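Long-range contacts in DUF724 domain-containing protein 6-like (Raphanus sativus, PDB 5ZWX), which probably reads histone H3 dimethylated on a tail lysine through paired Agenet domains, linking this heterochromatin mark to DNA methylation: residues P11-P16 / L77-P82; A19-S24 / W33-V38; S23-G28 / V71-Q76; K50-Y55 / R67-V72; D98-Y103 / E138-R143. One frame throughout, in Å; residues are numbered along the deposited sequence.

Interaction 1. Residues P11-P16 / L77-P82; sequences PPFLKP and LRPPAP
The backbone bond from L14 N to P11 O, 3.0 Å, closes a type I turn over P11-L14 and sets L14 against L77, the two meeting CD1 to CD1 at 3.7 Å. Across the contact no polar pair is bonded, and the packing is carried by one ring. F13 points its CB toward the 77-82 segment with CG between the backbone N and the carbonyl carbon (chi1 76°), and the ring thereby meets P79: CG of the proline stands over the centre of one face, 3.7 Å from the centroid and 12° off the normal, a CH-pi contact. The outer rim of the ring, at F13 CE2, comes within 3.7 Å of R78 C, while L77 O lies at the ring edge, 4.0 Å from F13 CZ. The side chain of R78 turns the other way, where its NH1 bonds to the carbonyl of R143. L14 and L77 meet at about a right angle; L14 also packs on V20 and L77 on I22. The arrangement is that of a turn-containing N-terminal segment folded against strand 77-78, the last strand of the SH3-like Agenet fold.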
# COMPACT_ATOMS: atom_id res chain seq x y z
N PRO A 11 17.37 1.40 5.17
CA PRO A 11 17.31 0.74 3.86
C PRO A 11 17.70 1.74 2.78
O PRO A 11 17.27 2.89 2.85
CB PRO A 11 15.83 0.33 3.72
CG PRO A 11 15.29 0.34 5.09
CD PRO A 11 16.08 1.34 5.89
N PRO A 12 18.48 1.31 1.78
CA PRO A 12 18.90 2.18 0.67
C PRO A 12 17.77 2.93 -0.08
O PRO A 12 17.98 4.06 -0.54
CB PRO A 12 19.62 1.21 -0.27
CG PRO A 12 20.24 0.21 0.67
CD PRO A 12 19.15 -0.00 1.73
N PHE A 13 16.60 2.33 -0.21
CA PHE A 13 15.55 3.02 -0.98
C PHE A 13 15.00 4.23 -0.23
O PHE A 13 14.35 5.09 -0.82
CB PHE A 13 14.39 2.07 -1.32
CG PHE A 13 13.47 1.78 -0.16
CD1 PHE A 13 13.72 0.71 0.70
CD2 PHE A 13 12.34 2.56 0.06
CE1 PHE A 13 12.87 0.43 1.76
CE2 PHE A 13 11.48 2.29 1.12
CZ PHE A 13 11.76 1.23 1.98
N LEU A 14 15.26 4.31 1.07
CA LEU A 14 14.64 5.34 1.88
C LEU A 14 15.47 6.61 1.85
O LEU A 14 16.49 6.72 2.55
CB LEU A 14 14.46 4.85 3.32
CG LEU A 14 13.16 5.05 4.10
CD1 LEU A 14 11.91 4.96 3.22
CD2 LEU A 14 13.09 4.04 5.27
N LYS A 15 15.06 7.57 1.03
CA LYS A 15 15.70 8.88 1.02
C LYS A 15 14.65 9.95 0.76
O LYS A 15 13.58 9.65 0.20
CB LYS A 15 16.82 8.93 -0.03
CG LYS A 15 16.32 8.73 -1.45
CD LYS A 15 17.47 8.65 -2.45
CE LYS A 15 18.27 7.37 -2.28
NZ LYS A 15 19.29 7.21 -3.34
N PRO A 16 14.92 11.21 1.17
CA PRO A 16 13.97 12.27 0.84
C PRO A 16 13.62 12.24 -0.64
O PRO A 16 14.52 12.08 -1.47
CB PRO A 16 14.72 13.55 1.20
CG PRO A 16 15.72 13.13 2.23
CD PRO A 16 16.11 11.72 1.88
N LEU A 77 7.26 1.39 6.02
CA LEU A 77 7.46 1.80 4.63
C LEU A 77 8.04 0.68 3.78
O LEU A 77 8.81 -0.13 4.29
CB LEU A 77 8.41 3.01 4.56
CG LEU A 77 7.94 4.23 5.36
CD1 LEU A 77 8.91 5.41 5.26
CD2 LEU A 77 6.53 4.63 4.89
N ARG A 78 7.67 0.65 2.51
CA ARG A 78 8.35 -0.21 1.55
C ARG A 78 8.41 0.49 0.21
O ARG A 78 7.77 1.53 0.04
CB ARG A 78 7.66 -1.56 1.44
CG ARG A 78 6.24 -1.47 0.75
CD ARG A 78 5.52 -2.80 0.82
NE ARG A 78 4.45 -2.83 -0.21
CZ ARG A 78 3.79 -3.94 -0.58
NH1 ARG A 78 4.07 -5.10 0.02
NH2 ARG A 78 2.87 -3.89 -1.53
N PRO A 79 9.22 -0.00 -0.75
CA PRO A 79 9.26 0.73 -2.00
C PRO A 79 7.94 0.49 -2.76
O PRO A 79 7.23 -0.43 -2.38
CB PRO A 79 10.47 0.11 -2.76
CG PRO A 79 11.20 -0.70 -1.75
CD PRO A 79 10.15 -1.15 -0.76
N PRO A 80 7.66 1.29 -3.79
CA PRO A 80 6.54 0.99 -4.70
C PRO A 80 6.61 -0.45 -5.19
O PRO A 80 7.67 -0.95 -5.51
CB PRO A 80 6.77 1.94 -5.87
CG PRO A 80 7.59 3.04 -5.31
CD PRO A 80 8.48 2.40 -4.31
N ALA A 81 5.46 -1.11 -5.23
CA ALA A 81 5.38 -2.47 -5.71
C ALA A 81 5.98 -2.55 -7.12
O ALA A 81 5.90 -1.60 -7.90
CB ALA A 81 3.90 -2.94 -5.71
N PRO A 82 6.59 -3.69 -7.45
CA PRO A 82 7.24 -3.85 -8.76
C PRO A 82 6.26 -3.60 -9.91
O PRO A 82 5.08 -3.94 -9.78
CB PRO A 82 7.72 -5.30 -8.73
CG PRO A 82 7.87 -5.59 -7.28
CD PRO A 82 6.74 -4.89 -6.62

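Interaction 2. Residues A19-S24 / W33-V38; sequences AVEISS and WYMGKV
A regular antiparallel pairing joins V20 and I22 to G36 and Y34 through four backbone hydrogen bonds. V20 N gives to G36 O over 2.9 Å, and G36 N returns to V20 O; I22 and Y34 repeat the exchange one pair further on, where the Y34 N to I22 O bond is nearly straight (169°) but the I22 N to Y34 O bond is bent (140°). The residues between, A19 with K37 and E21 with the selenomethionine M35, form non-hydrogen-bonded pairs.

Among the apolar contacts, V20 CG1 meets V38 CG2 at 3.7 Å, and the glycine at G36 lets I22 CD1 pack on its CA at 3.9 Å. On the face of E21, the bent chain of M35 (chi2 -58°) runs alongside the glutamate, its methyl CE 3.4 Å from E21 CG and its selenium beside E21 OE2.

The aromatic contacts belong to W33. S23 CB lies over one face of the indole, 3.7 Å from the six-membered ring centroid and offset toward its rim, while E21 CB touches W33 CE3 at 3.7 Å.

Polar partners of E21 come from elsewhere: R78 holds OE1, R140 and the A81 amide hold OE2, probably keeping the carboxylate ionised. Y34 OH bonds to S104 O, and its ring packs on an apolar side chain of the bound peptide. Strand 19-22 thus lies in the sheet between strand 77-78 and strand 32-40, whose other edge pairs with strand 51-55.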
# COMPACT_ATOMS: atom_id res chain seq x y z
N ALA A 19 9.58 7.70 -3.62
CA ALA A 19 8.22 7.20 -3.61
C ALA A 19 8.20 5.95 -2.74
O ALA A 19 9.15 5.17 -2.76
CB ALA A 19 7.75 6.88 -5.02
N VAL A 20 7.13 5.76 -1.98
CA VAL A 20 7.02 4.62 -1.07
C VAL A 20 5.55 4.18 -0.98
O VAL A 20 4.66 4.90 -1.40
CB VAL A 20 7.52 4.97 0.36
CG1 VAL A 20 9.02 5.17 0.39
CG2 VAL A 20 6.79 6.21 0.88
N GLU A 21 5.34 2.98 -0.42
CA GLU A 21 4.03 2.56 0.04
C GLU A 21 4.07 2.57 1.57
O GLU A 21 5.09 2.24 2.20
CB GLU A 21 3.68 1.18 -0.51
CG GLU A 21 3.75 1.16 -2.05
CD GLU A 21 3.15 -0.07 -2.69
OE1 GLU A 21 2.83 -1.04 -1.98
OE2 GLU A 21 3.03 -0.08 -3.94
N ILE A 22 2.95 2.97 2.15
CA ILE A 22 2.89 3.27 3.58
C ILE A 22 1.87 2.38 4.22
O ILE A 22 0.67 2.35 3.76
CB ILE A 22 2.49 4.74 3.82
CG1 ILE A 22 3.41 5.67 3.02
CG2 ILE A 22 2.39 5.03 5.34
CD1 ILE A 22 2.87 7.06 2.79
N SER A 23 2.27 1.65 5.25
CA SER A 23 1.30 0.86 6.01
C SER A 23 1.06 1.53 7.36
O SER A 23 1.87 2.30 7.82
CB SER A 23 1.77 -0.58 6.19
OG SER A 23 3.08 -0.61 6.71
N SER A 24 -0.09 1.29 7.96
CA SER A 24 -0.44 1.91 9.23
C SER A 24 -0.57 0.87 10.31
O SER A 24 -0.80 -0.32 10.03
CB SER A 24 -1.73 2.71 9.11
OG SER A 24 -2.25 3.07 10.38
N TRP A 33 -1.99 -0.51 2.00
CA TRP A 33 -0.79 0.20 1.56
C TRP A 33 -1.28 1.47 0.83
O TRP A 33 -2.01 1.36 -0.16
CB TRP A 33 0.05 -0.68 0.64
CG TRP A 33 0.72 -1.82 1.37
CD1 TRP A 33 0.31 -3.13 1.43
CD2 TRP A 33 1.90 -1.74 2.19
NE1 TRP A 33 1.19 -3.86 2.21
CE2 TRP A 33 2.17 -3.03 2.69
CE3 TRP A 33 2.76 -0.69 2.54
CZ2 TRP A 33 3.27 -3.30 3.52
CZ3 TRP A 33 3.87 -0.97 3.36
CH2 TRP A 33 4.10 -2.26 3.85
N TYR A 34 -0.92 2.64 1.35
CA TYR A 34 -1.23 3.92 0.70
C TYR A 34 0.01 4.53 0.05
O TYR A 34 1.09 4.48 0.65
CB TYR A 34 -1.85 4.90 1.71
CG TYR A 34 -3.36 4.64 1.77
CD1 TYR A 34 -3.86 3.52 2.44
CD2 TYR A 34 -4.27 5.47 1.11
CE1 TYR A 34 -5.27 3.23 2.46
CE2 TYR A 34 -5.66 5.20 1.13
CZ TYR A 34 -6.14 4.08 1.81
OH TYR A 34 -7.50 3.79 1.82
N MSE A 35 -0.11 5.05 -1.16
CA MSE A 35 1.06 5.58 -1.87
C MSE A 35 1.48 6.92 -1.29
O MSE A 35 0.64 7.70 -0.86
CB MSE A 35 0.77 5.74 -3.37
CG MSE A 35 0.17 4.51 -4.02
SE MSE A 35 1.28 2.87 -3.85
CE MSE A 35 0.51 2.08 -2.22
N GLY A 36 2.79 7.18 -1.24
CA GLY A 36 3.24 8.48 -0.80
C GLY A 36 4.69 8.74 -1.15
O GLY A 36 5.26 8.04 -1.99
N LYS A 37 5.28 9.76 -0.54
CA LYS A 37 6.69 10.04 -0.78
C LYS A 37 7.39 10.42 0.52
O LYS A 37 6.78 10.94 1.44
CB LYS A 37 6.83 11.15 -1.82
CG LYS A 37 6.34 12.51 -1.36
CD LYS A 37 6.97 13.63 -2.21
CE LYS A 37 7.02 14.94 -1.44
NZ LYS A 37 6.29 16.06 -2.09
N VAL A 38 8.70 10.17 0.59
CA VAL A 38 9.44 10.52 1.77
C VAL A 38 9.72 12.02 1.79
O VAL A 38 10.22 12.59 0.82
CB VAL A 38 10.78 9.76 1.84
CG1 VAL A 38 11.59 10.22 3.04
CG2 VAL A 38 10.51 8.24 1.87

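Interaction 3. Residues S23-G28 / V71-Q76; sequences SSNESG and VVDVGQ
Q76 lays its side chain across the backbone of S23, and each atom along it finds a neighbour. CB sits 3.4 Å from S23 O; CG, beside the backbone N of its own residue, comes within 3.8 Å of N25 OD1. At the amide carbon N25 ND2 approaches to 3.6 Å, with the two amide planes turned 43° apart. The tip divides its work. Q76 NE2 gives to S23 O over 2.8 Å, in the carbonyl plane, and Q76 OE1 turns back to accept from D73 N at 2.9 Å. The backbone carbonyl of Q76 is also doubly held, S23 N reaching it in plane at 2.8 Å and S23 OG from above the plane at 2.9 Å. With an alanine here, S23 O and D73 N would probably lose their side-chain partners, leaving the backbone carbonyl of Q76 to join the two loops. A water also links D73 OD2 with N25 ND2, the latter weakly. Beyond, an ST turn at S24 leads to E26, which salt-bridges a basic side chain of the bound peptide. The contact ties the loop between strands 19-22 and 32-40 to the short 3-10 turn that carries the chain from strand 67-72 into strand 77-78.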
# COMPACT_ATOMS: atom_id res chain seq x y z
N SER A 23 2.27 1.65 5.25
CA SER A 23 1.30 0.86 6.01
C SER A 23 1.06 1.53 7.36
O SER A 23 1.87 2.30 7.82
CB SER A 23 1.77 -0.58 6.19
OG SER A 23 3.08 -0.61 6.71
N SER A 24 -0.09 1.29 7.96
CA SER A 24 -0.44 1.91 9.23
C SER A 24 -0.57 0.87 10.31
O SER A 24 -0.80 -0.32 10.03
CB SER A 24 -1.73 2.71 9.11
OG SER A 24 -2.25 3.07 10.38
N ASN A 25 -0.43 1.32 11.55
CA ASN A 25 -0.54 0.48 12.72
C ASN A 25 -1.99 0.48 13.23
O ASN A 25 -2.40 -0.40 14.00
CB ASN A 25 0.42 0.97 13.80
CG ASN A 25 1.87 1.09 13.31
OD1 ASN A 25 2.32 0.27 12.51
ND2 ASN A 25 2.58 2.10 13.78
N GLU A 26 -2.76 1.46 12.79
CA GLU A 26 -4.13 1.63 13.27
C GLU A 26 -5.03 0.52 12.75
O GLU A 26 -4.94 0.12 11.59
CB GLU A 26 -4.69 2.99 12.84
CG GLU A 26 -3.78 4.17 13.12
CD GLU A 26 -4.22 5.43 12.39
OE1 GLU A 26 -5.44 5.61 12.22
OE2 GLU A 26 -3.35 6.22 11.98
N SER A 27 -5.94 0.05 13.60
CA SER A 27 -6.77 -1.11 13.26
C SER A 27 -7.60 -0.86 11.99
O SER A 27 -7.79 -1.78 11.17
CB SER A 27 -7.70 -1.47 14.42
OG SER A 27 -8.59 -0.41 14.70
N GLY A 28 -8.06 0.38 11.81
CA GLY A 28 -8.88 0.70 10.66
C GLY A 28 -8.09 0.65 9.35
O GLY A 28 -8.67 0.78 8.27
N VAL A 71 4.59 11.40 10.67
CA VAL A 71 5.87 10.82 11.12
C VAL A 71 5.61 9.33 11.37
O VAL A 71 4.70 8.98 12.11
CB VAL A 71 6.38 11.53 12.38
CG1 VAL A 71 7.67 10.87 12.91
CG2 VAL A 71 6.64 13.01 12.08
N VAL A 72 6.36 8.45 10.72
CA VAL A 72 6.13 7.01 10.81
C VAL A 72 7.42 6.26 11.11
O VAL A 72 8.50 6.81 10.93
CB VAL A 72 5.55 6.45 9.50
CG1 VAL A 72 4.19 7.11 9.16
CG2 VAL A 72 6.52 6.67 8.36
N ASP A 73 7.29 5.00 11.54
CA ASP A 73 8.43 4.11 11.73
C ASP A 73 8.98 3.66 10.37
O ASP A 73 8.22 3.48 9.42
CB ASP A 73 8.03 2.86 12.53
CG ASP A 73 7.62 3.19 13.97
OD1 ASP A 73 8.16 4.13 14.57
OD2 ASP A 73 6.76 2.46 14.51
N VAL A 74 10.30 3.48 10.30
CA VAL A 74 10.86 2.90 9.09
C VAL A 74 10.13 1.61 8.66
O VAL A 74 9.84 1.41 7.47
CB VAL A 74 12.37 2.61 9.32
CG1 VAL A 74 12.92 1.76 8.19
CG2 VAL A 74 13.11 3.95 9.41
N GLY A 75 9.80 0.74 9.61
CA GLY A 75 9.16 -0.53 9.31
C GLY A 75 7.75 -0.41 8.72
O GLY A 75 7.18 -1.41 8.30
N GLN A 76 7.22 0.82 8.67
CA GLN A 76 5.90 1.05 8.03
C GLN A 76 6.03 1.27 6.52
O GLN A 76 5.03 1.33 5.81
CB GLN A 76 5.20 2.24 8.66
CG GLN A 76 4.73 1.98 10.05
CD GLN A 76 4.04 3.19 10.65
OE1 GLN A 76 4.60 3.86 11.51
NE2 GLN A 76 2.84 3.50 10.17
O HOH W 1 5.34 0.57 13.69

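Interaction 4. Residues K50-Y55 / R67-V72; sequences KCEVEY and RLREVV
The Y55 ring carries L68 CD2 over one face, 4.3 Å from the centroid, while L68 O lies in plane at its edge. E70 OE1 also sits near the ring plane and accepts from Y55 OH at 2.8 Å, met from above its carboxylate, which stands almost perpendicular (87°) to the ring. A phenylalanine in place of Y55 would probably leave E70 OE1 without its donor and the carboxylate less firmly fixed. E70 OE2 salt-bridges a basic side chain of the bound peptide, against which Y55 and L68 also pack. On the other face of the sheet the R69 guanidinium meets E54 at its edge: in a salt bridge, R69 NE gives to E54 OE2 in the guanidinium plane, 3.1 Å and 166°, and R69 gets there because its chain runs extended to NE. E54 OE1 is taken by K37. Backbone bonds pair C51 with V72 and V53 with E70, two each, and one joins Y55 N to L68 O. V53 CG1 touches V72 CG2 at 4.1 Å, and K50 CB meets V71 CG1 at 3.5 Å. Strand 51-55 lies between strands 67-72 and 32-40, while V53 and V72 pack against L77 of strand 77-78.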
# COMPACT_ATOMS: atom_id res chain seq x y z
N LYS A 50 12.66 8.07 13.26
CA LYS A 50 11.48 8.05 12.40
C LYS A 50 11.63 8.84 11.10
O LYS A 50 12.53 9.65 10.95
CB LYS A 50 10.28 8.55 13.20
CG LYS A 50 9.91 7.58 14.30
CD LYS A 50 8.91 8.16 15.27
CE LYS A 50 8.58 7.14 16.35
NZ LYS A 50 9.82 6.58 16.97
N CYS A 51 10.72 8.58 10.16
CA CYS A 51 10.69 9.25 8.86
C CYS A 51 9.43 10.08 8.79
O CYS A 51 8.46 9.74 9.42
CB CYS A 51 10.68 8.23 7.71
SG CYS A 51 12.24 7.30 7.61
N GLU A 52 9.44 11.17 8.03
CA GLU A 52 8.19 11.84 7.74
C GLU A 52 7.81 11.53 6.30
O GLU A 52 8.68 11.56 5.42
CB GLU A 52 8.31 13.34 7.98
CG GLU A 52 7.00 14.10 7.78
CD GLU A 52 7.19 15.59 7.94
OE1 GLU A 52 8.36 15.99 8.04
OE2 GLU A 52 6.20 16.34 7.94
N VAL A 53 6.54 11.24 6.05
CA VAL A 53 6.05 10.95 4.71
C VAL A 53 4.85 11.82 4.39
O VAL A 53 4.17 12.33 5.29
CB VAL A 53 5.62 9.46 4.51
CG1 VAL A 53 6.82 8.53 4.70
CG2 VAL A 53 4.45 9.06 5.44
N GLU A 54 4.64 12.03 3.09
CA GLU A 54 3.45 12.73 2.59
C GLU A 54 2.63 11.79 1.75
O GLU A 54 3.16 11.18 0.83
CB GLU A 54 3.86 13.94 1.75
CG GLU A 54 2.69 14.68 1.13
CD GLU A 54 3.13 15.90 0.36
OE1 GLU A 54 3.36 15.76 -0.87
OE2 GLU A 54 3.25 16.98 0.97
N TYR A 55 1.34 11.67 2.05
CA TYR A 55 0.47 10.79 1.27
C TYR A 55 0.12 11.42 -0.07
O TYR A 55 -0.03 12.63 -0.17
CB TYR A 55 -0.82 10.47 2.03
CG TYR A 55 -0.61 9.59 3.24
CD1 TYR A 55 0.03 10.08 4.38
CD2 TYR A 55 -1.03 8.28 3.24
CE1 TYR A 55 0.23 9.28 5.47
CE2 TYR A 55 -0.84 7.47 4.34
CZ TYR A 55 -0.22 7.97 5.45
OH TYR A 55 -0.05 7.15 6.54
N ARG A 67 -2.06 17.79 1.41
CA ARG A 67 -1.85 16.35 1.51
C ARG A 67 -1.42 15.99 2.92
O ARG A 67 -0.69 16.74 3.57
CB ARG A 67 -0.83 15.87 0.48
CG ARG A 67 -1.36 15.96 -0.93
CD ARG A 67 -0.42 15.34 -1.94
NE ARG A 67 -1.03 15.30 -3.26
CZ ARG A 67 -0.43 14.87 -4.36
NH1 ARG A 67 0.82 14.44 -4.32
NH2 ARG A 67 -1.09 14.89 -5.52
N LEU A 68 -1.90 14.86 3.41
CA LEU A 68 -1.61 14.44 4.77
C LEU A 68 -0.12 14.15 4.93
O LEU A 68 0.48 13.50 4.07
CB LEU A 68 -2.43 13.20 5.13
CG LEU A 68 -2.16 12.61 6.52
CD1 LEU A 68 -2.52 13.63 7.59
CD2 LEU A 68 -2.90 11.29 6.73
N ARG A 69 0.47 14.62 6.01
CA ARG A 69 1.85 14.23 6.34
C ARG A 69 1.85 13.55 7.70
O ARG A 69 1.08 13.93 8.59
CB ARG A 69 2.77 15.44 6.34
CG ARG A 69 2.98 16.06 4.97
CD ARG A 69 3.97 17.22 5.07
NE ARG A 69 4.47 17.64 3.76
CZ ARG A 69 5.58 18.36 3.59
NH1 ARG A 69 6.30 18.72 4.65
NH2 ARG A 69 5.97 18.69 2.37
N GLU A 70 2.69 12.54 7.85
CA GLU A 70 2.79 11.79 9.10
C GLU A 70 4.23 11.42 9.39
O GLU A 70 4.98 11.15 8.46
CB GLU A 70 1.97 10.51 9.04
CG GLU A 70 0.51 10.74 9.36
CD GLU A 70 -0.27 9.47 9.45
OE1 GLU A 70 0.26 8.42 9.04
OE2 GLU A 70 -1.43 9.52 9.94
N VAL A 71 4.59 11.40 10.67
CA VAL A 71 5.87 10.82 11.12
C VAL A 71 5.61 9.33 11.37
O VAL A 71 4.70 8.98 12.11
CB VAL A 71 6.38 11.53 12.38
CG1 VAL A 71 7.67 10.87 12.91
CG2 VAL A 71 6.64 13.01 12.08
N VAL A 72 6.36 8.45 10.72
CA VAL A 72 6.13 7.01 10.81
C VAL A 72 7.42 6.26 11.11
O VAL A 72 8.50 6.81 10.93
CB VAL A 72 5.55 6.45 9.50
CG1 VAL A 72 4.19 7.11 9.16
CG2 VAL A 72 6.52 6.67 8.36

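Interaction 5. Residues D98-Y103 / E138-R143; sequences DVDAFY and ELRFHR
D100 starts its side chain beside the backbone N (chi1 -51°) and H142 swings its ring anti to the backbone N (chi1 -176°); together they place the aspartate carboxylate between the histidine and R140. H142 ND1 gives to D100 OD1 over 2.6 Å, in the ring plane and on the syn lone pair, with ring and carboxylate planes 82° apart. D100 OD2 serves the other neighbour: R140 NE reaches its anti lone pair at 2.8 Å in a salt bridge, R140 NH2 adds a weak bond at 3.2 Å, and a water that also accepts from R143 N donates to it. This crowd of donors would probably keep the aspartate ionised, while H142 NE2, bonded to E144, is consistent with a protonated imidazole. Strands 98-103 and 139-146 pair antiparallel in what is probably the second Agenet barrel of the cassette, where D100 and R140 exchange two backbone bonds, F102 N gives to E138 O at 2.8 Å, and H142 N gives to D98 O. R140 also meets W107 in a cation-pi contact. On the opposite face A101 CB touches L139 CD2 at 3.6 Å and V99 CG2 lies 4.3 Å from the same L139 CD2 methyl, with F134 packing on both A101 and L139. At the end of strand 98-103, Y103 packs against the modified side chain of the bound peptide.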
# COMPACT_ATOMS: atom_id res chain seq x y z
N ASP A 98 -3.69 -14.26 -3.80
CA ASP A 98 -3.56 -13.12 -2.90
C ASP A 98 -3.41 -11.86 -3.73
O ASP A 98 -2.52 -11.78 -4.57
CB ASP A 98 -2.36 -13.27 -1.97
CG ASP A 98 -2.64 -14.23 -0.83
OD1 ASP A 98 -3.83 -14.54 -0.60
OD2 ASP A 98 -1.68 -14.68 -0.18
N VAL A 99 -4.32 -10.91 -3.53
CA VAL A 99 -4.34 -9.70 -4.34
C VAL A 99 -4.43 -8.48 -3.43
O VAL A 99 -4.76 -8.60 -2.25
CB VAL A 99 -5.54 -9.68 -5.33
CG1 VAL A 99 -5.36 -10.80 -6.39
CG2 VAL A 99 -6.88 -9.82 -4.58
N ASP A 100 -4.12 -7.31 -3.97
CA ASP A 100 -4.56 -6.06 -3.33
C ASP A 100 -5.61 -5.46 -4.25
O ASP A 100 -5.45 -5.47 -5.47
CB ASP A 100 -3.43 -5.05 -3.13
CG ASP A 100 -2.23 -5.63 -2.43
OD1 ASP A 100 -2.38 -6.55 -1.60
OD2 ASP A 100 -1.11 -5.15 -2.75
N ALA A 101 -6.66 -4.90 -3.65
CA ALA A 101 -7.72 -4.21 -4.37
C ALA A 101 -7.64 -2.71 -4.13
O ALA A 101 -7.45 -2.26 -2.99
CB ALA A 101 -9.09 -4.74 -3.94
N PHE A 102 -7.78 -1.92 -5.19
CA PHE A 102 -7.78 -0.47 -5.02
C PHE A 102 -9.12 0.02 -4.52
O PHE A 102 -10.15 -0.11 -5.21
CB PHE A 102 -7.43 0.23 -6.31
CG PHE A 102 -6.93 1.63 -6.10
CD1 PHE A 102 -5.69 1.85 -5.46
CD2 PHE A 102 -7.66 2.72 -6.54
CE1 PHE A 102 -5.22 3.14 -5.27
CE2 PHE A 102 -7.19 4.01 -6.35
CZ PHE A 102 -5.96 4.22 -5.73
N TYR A 103 -9.13 0.61 -3.33
CA TYR A 103 -10.44 0.90 -2.66
C TYR A 103 -10.17 2.07 -1.73
O TYR A 103 -9.09 2.11 -1.09
CB TYR A 103 -10.88 -0.34 -1.90
CG TYR A 103 -12.25 -0.28 -1.28
CD1 TYR A 103 -12.42 0.21 0.02
CD2 TYR A 103 -13.35 -0.77 -1.97
CE1 TYR A 103 -13.72 0.25 0.58
CE2 TYR A 103 -14.60 -0.74 -1.44
CZ TYR A 103 -14.78 -0.24 -0.16
OH TYR A 103 -16.05 -0.26 0.34
N GLU A 138 -8.86 -3.31 -11.16
CA GLU A 138 -8.80 -2.76 -9.80
C GLU A 138 -7.92 -3.60 -8.86
O GLU A 138 -7.80 -3.29 -7.66
CB GLU A 138 -10.23 -2.67 -9.20
CG GLU A 138 -11.12 -1.74 -9.96
CD GLU A 138 -12.54 -1.70 -9.36
OE1 GLU A 138 -13.33 -2.64 -9.63
OE2 GLU A 138 -12.85 -0.73 -8.62
N LEU A 139 -7.32 -4.66 -9.40
CA LEU A 139 -6.54 -5.57 -8.55
C LEU A 139 -5.08 -5.60 -8.98
O LEU A 139 -4.77 -5.37 -10.15
CB LEU A 139 -7.08 -6.98 -8.61
CG LEU A 139 -8.58 -7.17 -8.33
CD1 LEU A 139 -8.84 -8.64 -8.52
CD2 LEU A 139 -8.88 -6.75 -6.89
N ARG A 140 -4.19 -5.90 -8.03
CA ARG A 140 -2.82 -6.26 -8.38
C ARG A 140 -2.41 -7.53 -7.61
O ARG A 140 -2.91 -7.80 -6.55
CB ARG A 140 -1.87 -5.09 -8.05
CG ARG A 140 -1.74 -4.79 -6.56
CD ARG A 140 -0.82 -3.55 -6.27
NE ARG A 140 -0.60 -3.34 -4.83
CZ ARG A 140 0.21 -2.40 -4.31
NH1 ARG A 140 0.85 -1.54 -5.11
NH2 ARG A 140 0.37 -2.31 -2.99
N PHE A 141 -1.48 -8.31 -8.13
CA PHE A 141 -1.04 -9.48 -7.39
C PHE A 141 -0.27 -8.98 -6.21
O PHE A 141 0.48 -8.01 -6.34
CB PHE A 141 -0.21 -10.43 -8.27
CG PHE A 141 -1.03 -11.14 -9.28
CD1 PHE A 141 -1.86 -12.18 -8.89
CD2 PHE A 141 -1.02 -10.75 -10.62
CE1 PHE A 141 -2.65 -12.84 -9.83
CE2 PHE A 141 -1.79 -11.41 -11.55
CZ PHE A 141 -2.62 -12.46 -11.15
N HIS A 142 -0.53 -9.57 -5.05
CA HIS A 142 0.10 -9.14 -3.81
C HIS A 142 1.57 -9.55 -3.78
O HIS A 142 1.90 -10.65 -4.21
CB HIS A 142 -0.60 -9.74 -2.60
CG HIS A 142 -0.06 -9.25 -1.30
ND1 HIS A 142 -0.39 -8.01 -0.77
CD2 HIS A 142 0.85 -9.78 -0.45
CE1 HIS A 142 0.25 -7.83 0.36
NE2 HIS A 142 1.02 -8.88 0.58
N ARG A 143 2.42 -8.67 -3.28
CA ARG A 143 3.84 -8.98 -3.08
C ARG A 143 4.28 -8.51 -1.71
O ARG A 143 3.65 -7.60 -1.14
CB ARG A 143 4.71 -8.32 -4.16
CG ARG A 143 4.44 -8.79 -5.58
CD ARG A 143 5.77 -9.06 -6.32
NE ARG A 143 5.59 -8.90 -7.76
CZ ARG A 143 6.54 -9.06 -8.67
NH1 ARG A 143 7.77 -9.40 -8.31
NH2 ARG A 143 6.25 -8.88 -9.95
O HOH W 2 1.46 -5.80 -2.96
O HOH W 3 -10.72 0.87 -7.94
O HOH W 4 -12.77 0.35 -5.67

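In the fold
From the N terminus, interaction 1 closes the longest loop, bringing 11-16 to 77-82, and interactions 2, 3 and 4 all lie inside it. Interaction 2 forms the first hairpin; interaction 3 starts from the same S23-S24 stretch and spans to Q76, enclosing interaction 4, with which it shares V71 and V72. Interactions 2 and 4 follow in series, joined where strands 32-40 and 51-55 pair. Together these four tie up what is probably the first Agenet barrel. Interaction 5 opens only after interaction 1 has closed and belongs to the other half of the chain, its centre about 23 Å from that of interaction 4; R140 and R143 connect it to E21 and R78.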